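TRAP dicarboxylate transporter, DctP subunit (Ochrobactrum anthropi, PDB 4P47) probably serves as the periplasmic solute-binding subunit of a TRAP transporter, capturing its substrate and passing it to the membrane components. Local coordinates at residues F105-L110 with D325-E330; F112-G117 with K122-P127. One frame throughout, in Å; residues are numbered along the deposited sequence.

Contact 1. Residues F105-L110 with D325-E330; sequences FEAVDL and DELFAE
Leu327 reaches Ala107 and Leu110 through an extended side chain: CG is anti to the backbone N (chi1 176°), and the second torsion swings CD2 anti to CA, making this methyl the far tip. Leu110 answers with its own outstretched branch, CD1 lying anti to CA (chi2 171°), and the two methyls meet end to end, Leu110 CD1 to Leu327 CD2 at 4.2 Å. The same CD2 also faces the methyl of Ala107, whose CB lies 4.3 Å from it. Leu327 CD2 thus rests against both methyls at once, and the small Ala107 side chain is consistent with the 8.3 Å between the CA atoms of Ala107 and Leu327.

The two loop methyls lie side by side because the loop is wound like a helical turn. Val108 N, Asp109 N and Leu110 N each bond back to the carbonyl oxygen three residues earlier, which brings Ala107 and Leu110 onto one side of the turn. The last of these bonds, Leu110 N to Ala107 O at 3.1 Å, also gives a partner to the carbonyl that lies beside the Leu327 methyl. No hydrogen bond joins the segments, and only 93 Å² is buried between them. Ile319 of helix 316-319 touches both Ala107 and Leu110, while Phe128 adds to the cover of Ala107. The arrangement is apolar docking of a C-terminal helix, 321-336, onto the loop following strand 90-94 in a periplasmic solute-binding protein of family 7.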
# COMPACT_ATOMS: atom_id res chain seq x y z
N PHE A 105 -4.69 11.75 3.96
CA PHE A 105 -4.23 10.42 3.61
C PHE A 105 -3.96 10.25 2.11
O PHE A 105 -3.27 9.30 1.72
CB PHE A 105 -5.19 9.35 4.11
CG PHE A 105 -4.93 8.94 5.53
CD1 PHE A 105 -5.52 9.63 6.58
CD2 PHE A 105 -4.10 7.89 5.81
CE1 PHE A 105 -5.27 9.26 7.90
CE2 PHE A 105 -3.87 7.52 7.14
CZ PHE A 105 -4.46 8.22 8.17
N GLU A 106 -4.44 11.15 1.25
CA GLU A 106 -4.07 11.10 -0.16
C GLU A 106 -2.58 11.23 -0.35
O GLU A 106 -2.04 10.79 -1.38
CB GLU A 106 -4.82 12.19 -0.91
CG GLU A 106 -4.62 12.23 -2.40
CD GLU A 106 -5.54 13.23 -3.06
OE1 GLU A 106 -5.34 14.45 -2.84
OE2 GLU A 106 -6.45 12.80 -3.77
N ALA A 107 -1.89 11.78 0.64
CA ALA A 107 -0.44 11.90 0.55
C ALA A 107 0.24 10.53 0.32
O ALA A 107 1.27 10.46 -0.33
CB ALA A 107 0.16 12.58 1.80
N VAL A 108 -0.32 9.44 0.86
CA VAL A 108 0.35 8.15 0.71
C VAL A 108 0.27 7.60 -0.70
O VAL A 108 1.00 6.69 -1.05
CB VAL A 108 -0.15 7.07 1.71
CG1 VAL A 108 -0.07 7.57 3.15
CG2 VAL A 108 -1.54 6.56 1.38
N ASP A 109 -0.61 8.16 -1.52
CA ASP A 109 -0.72 7.78 -2.92
C ASP A 109 0.17 8.63 -3.86
O ASP A 109 0.21 8.38 -5.06
CB ASP A 109 -2.16 7.91 -3.39
CG ASP A 109 -3.06 6.79 -2.88
OD1 ASP A 109 -2.56 5.69 -2.54
OD2 ASP A 109 -4.29 6.99 -2.88
N LEU A 110 0.88 9.63 -3.34
CA LEU A 110 1.70 10.48 -4.21
C LEU A 110 2.83 9.66 -4.83
O LEU A 110 3.32 8.71 -4.24
CB LEU A 110 2.26 11.69 -3.42
CG LEU A 110 1.20 12.68 -2.92
CD1 LEU A 110 1.84 13.69 -1.97
CD2 LEU A 110 0.48 13.40 -4.05
N ASP A 325 4.73 19.47 3.22
CA ASP A 325 6.06 19.98 3.57
C ASP A 325 6.81 19.02 4.47
O ASP A 325 8.01 18.78 4.27
CB ASP A 325 5.96 21.32 4.30
CG ASP A 325 5.50 22.45 3.41
OD1 ASP A 325 5.59 22.35 2.17
OD2 ASP A 325 5.06 23.46 3.98
N GLU A 326 6.11 18.47 5.46
CA GLU A 326 6.70 17.51 6.39
C GLU A 326 7.19 16.27 5.64
O GLU A 326 8.33 15.80 5.83
CB GLU A 326 5.68 17.11 7.46
CG GLU A 326 6.10 15.91 8.33
CD GLU A 326 5.15 15.64 9.49
OE1 GLU A 326 3.97 15.28 9.23
OE2 GLU A 326 5.57 15.77 10.65
N LEU A 327 6.33 15.75 4.78
CA LEU A 327 6.67 14.60 3.96
C LEU A 327 7.91 14.88 3.11
O LEU A 327 8.87 14.10 3.09
CB LEU A 327 5.48 14.25 3.07
CG LEU A 327 5.69 13.11 2.07
CD1 LEU A 327 6.09 11.82 2.79
CD2 LEU A 327 4.45 12.91 1.25
N PHE A 328 7.94 16.03 2.44
CA PHE A 328 9.08 16.35 1.58
C PHE A 328 10.39 16.43 2.35
O PHE A 328 11.43 15.99 1.85
CB PHE A 328 8.81 17.62 0.79
CG PHE A 328 7.84 17.43 -0.34
CD1 PHE A 328 7.15 16.24 -0.49
CD2 PHE A 328 7.64 18.44 -1.27
CE1 PHE A 328 6.27 16.06 -1.54
CE2 PHE A 328 6.76 18.26 -2.32
CZ PHE A 328 6.08 17.08 -2.46
N ALA A 329 10.35 16.95 3.58
CA ALA A 329 11.53 16.96 4.45
C ALA A 329 12.01 15.55 4.81
O ALA A 329 13.21 15.23 4.75
CB ALA A 329 11.24 17.77 5.71
N GLU A 330 11.07 14.69 5.21
CA GLU A 330 11.41 13.30 5.53
C GLU A 330 12.02 12.60 4.31
O GLU A 330 12.97 11.83 4.46
CB GLU A 330 10.17 12.55 6.05
CG GLU A 330 9.58 13.10 7.36
CD GLU A 330 10.44 12.83 8.58
OE1 GLU A 330 11.37 12.01 8.48
OE2 GLU A 330 10.18 13.46 9.65

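Contact 2. Residues F112-G117 with K122-P127; sequences FLFNSG and KVMDGP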
# COMPACT_ATOMS: atom_id res chain seq x y z
N PHE A 112 6.35 8.15 -6.53
CA PHE A 112 7.79 8.03 -6.38
C PHE A 112 8.32 8.48 -5.02
O PHE A 112 9.44 8.99 -4.91
CB PHE A 112 8.52 8.79 -7.51
CG PHE A 112 8.12 8.35 -8.90
CD1 PHE A 112 8.48 7.10 -9.39
CD2 PHE A 112 7.37 9.18 -9.71
CE1 PHE A 112 8.11 6.71 -10.66
CE2 PHE A 112 7.01 8.78 -10.99
CZ PHE A 112 7.38 7.53 -11.46
N LEU A 113 7.55 8.25 -3.96
CA LEU A 113 8.00 8.62 -2.60
C LEU A 113 9.20 7.78 -2.17
O LEU A 113 10.19 8.33 -1.68
CB LEU A 113 6.88 8.43 -1.57
CG LEU A 113 5.60 9.23 -1.83
CD1 LEU A 113 4.58 8.99 -0.72
CD2 LEU A 113 5.85 10.73 -1.97
N PHE A 114 9.11 6.46 -2.30
CA PHE A 114 10.10 5.55 -1.73
C PHE A 114 10.71 4.66 -2.78
O PHE A 114 10.03 4.23 -3.73
CB PHE A 114 9.45 4.66 -0.66
CG PHE A 114 8.54 5.39 0.27
CD1 PHE A 114 9.02 6.43 1.06
CD2 PHE A 114 7.21 5.01 0.41
CE1 PHE A 114 8.18 7.10 1.92
CE2 PHE A 114 6.38 5.67 1.28
CZ PHE A 114 6.87 6.72 2.04
N ASN A 115 11.99 4.33 -2.60
CA ASN A 115 12.68 3.42 -3.51
C ASN A 115 12.86 2.02 -2.92
O ASN A 115 13.27 1.09 -3.62
CB ASN A 115 14.04 4.03 -3.92
CG ASN A 115 13.89 5.36 -4.68
OD1 ASN A 115 12.84 6.02 -4.61
ND2 ASN A 115 14.94 5.77 -5.39
N SER A 116 12.52 1.86 -1.64
CA SER A 116 12.64 0.59 -0.95
C SER A 116 11.70 0.52 0.25
O SER A 116 11.25 1.55 0.77
CB SER A 116 14.07 0.39 -0.43
OG SER A 116 14.35 1.29 0.63
N GLY A 117 11.45 -0.70 0.69
CA GLY A 117 10.65 -0.95 1.88
C GLY A 117 11.22 -0.29 3.12
O GLY A 117 10.49 0.24 3.95
N LYS A 122 10.67 3.85 7.45
CA LYS A 122 11.20 5.00 8.18
C LYS A 122 10.18 6.13 8.16
O LYS A 122 9.90 6.76 9.19
CB LYS A 122 12.51 5.50 7.54
CG LYS A 122 13.74 4.64 7.77
CD LYS A 122 14.88 5.08 6.83
CE LYS A 122 16.25 4.84 7.45
NZ LYS A 122 17.34 5.05 6.45
N VAL A 123 9.62 6.39 6.99
CA VAL A 123 8.71 7.51 6.84
C VAL A 123 7.32 7.18 7.41
O VAL A 123 6.73 7.99 8.12
CB VAL A 123 8.65 7.99 5.38
CG1 VAL A 123 7.66 9.12 5.22
CG2 VAL A 123 10.03 8.46 4.93
N MET A 124 6.80 5.98 7.17
CA MET A 124 5.46 5.67 7.70
C MET A 124 5.44 5.55 9.23
O MET A 124 4.46 5.91 9.88
CB MET A 124 4.89 4.39 7.10
CG MET A 124 4.69 4.44 5.60
SD MET A 124 3.77 5.88 4.98
CE MET A 124 2.23 5.72 5.89
N ASP A 125 6.53 5.04 9.80
CA ASP A 125 6.60 4.83 11.26
C ASP A 125 7.02 6.09 12.01
O ASP A 125 6.92 6.13 13.24
CB ASP A 125 7.54 3.67 11.61
CG ASP A 125 7.06 2.34 11.06
OD1 ASP A 125 5.89 2.23 10.59
OD2 ASP A 125 7.88 1.39 11.10
N GLY A 126 7.44 7.10 11.28
CA GLY A 126 7.85 8.37 11.85
C GLY A 126 6.74 9.41 11.85
O GLY A 126 5.56 9.10 11.75
N PRO A 127 7.11 10.69 11.98
CA PRO A 127 6.13 11.75 12.14
C PRO A 127 5.10 11.80 11.00
O PRO A 127 3.92 12.07 11.26
CB PRO A 127 7.00 13.02 12.19
CG PRO A 127 8.27 12.52 12.81
CD PRO A 127 8.48 11.17 12.21
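Phe114 and Val123 face each other with their CA atoms 8.9 Å apart, the first on extended backbone in an irregular loop and the second near the end of helix 117-125. The chain turns between them at Ser116, the N-cap of that helix, whose OG bonds to Glu119 N. With CG anti to its carbonyl carbon (chi1 -44°), Phe114 directs its ring back toward the helix that follows it. CE1 does the touching: Phe114 CE1 presses against Val123 CB, 3.6 Å away, from the side remote from CA, with both methyls flanking it, Val123 CG2 at 3.8 Å and Val123 CG1 at 3.9 Å. The approach to the ring is oblique.

This is a loop folding back on its own N-capped helix within the family 7 solute-binding fold, with Phe114 as its main apolar contact to the helix. Met124 adds a Met-aromatic contact, its SD 5.5 Å from the centroid of the Phe114 ring and 70° off the normal. One ring face is covered from within the loop, where Leu113 CB sits 3.7 Å above the plane of the Phe114 ring. With an alanine in place of Phe114, Val123 CB and Met124 SD would lose the ring they lie against, and the gap would probably leave the methionine chain freer to turn. Leu331 of helix 321-336 and Phe151 of strand 141-156 also border the ring. Charged residues flank the contact on the same helix: Lys122 NZ forms salt bridges with Glu118 and Glu337, and Asp125 with Arg272.

Both contacts are buried, about 9 Å apart between centres, and contact 2 is nested within the long chain loop that contact 1 closes. Contact 1 brings together elements more than 200 residues apart, using aliphatic methyls alone; contact 2 is local and joins a loop to the helix right after it, through an aromatic ring set against a valine, with a methionine sulfur beside it. They share a core: Leu327 CD1 lies 4.0 Å from Val123 CG1, and Leu113 CD1 approaches Ala107 O at 3.6 Å. Helix 321-336 borders both contacts. At the margin the two regions also touch where the side chains of Glu326 and Glu330 pack on Pro127.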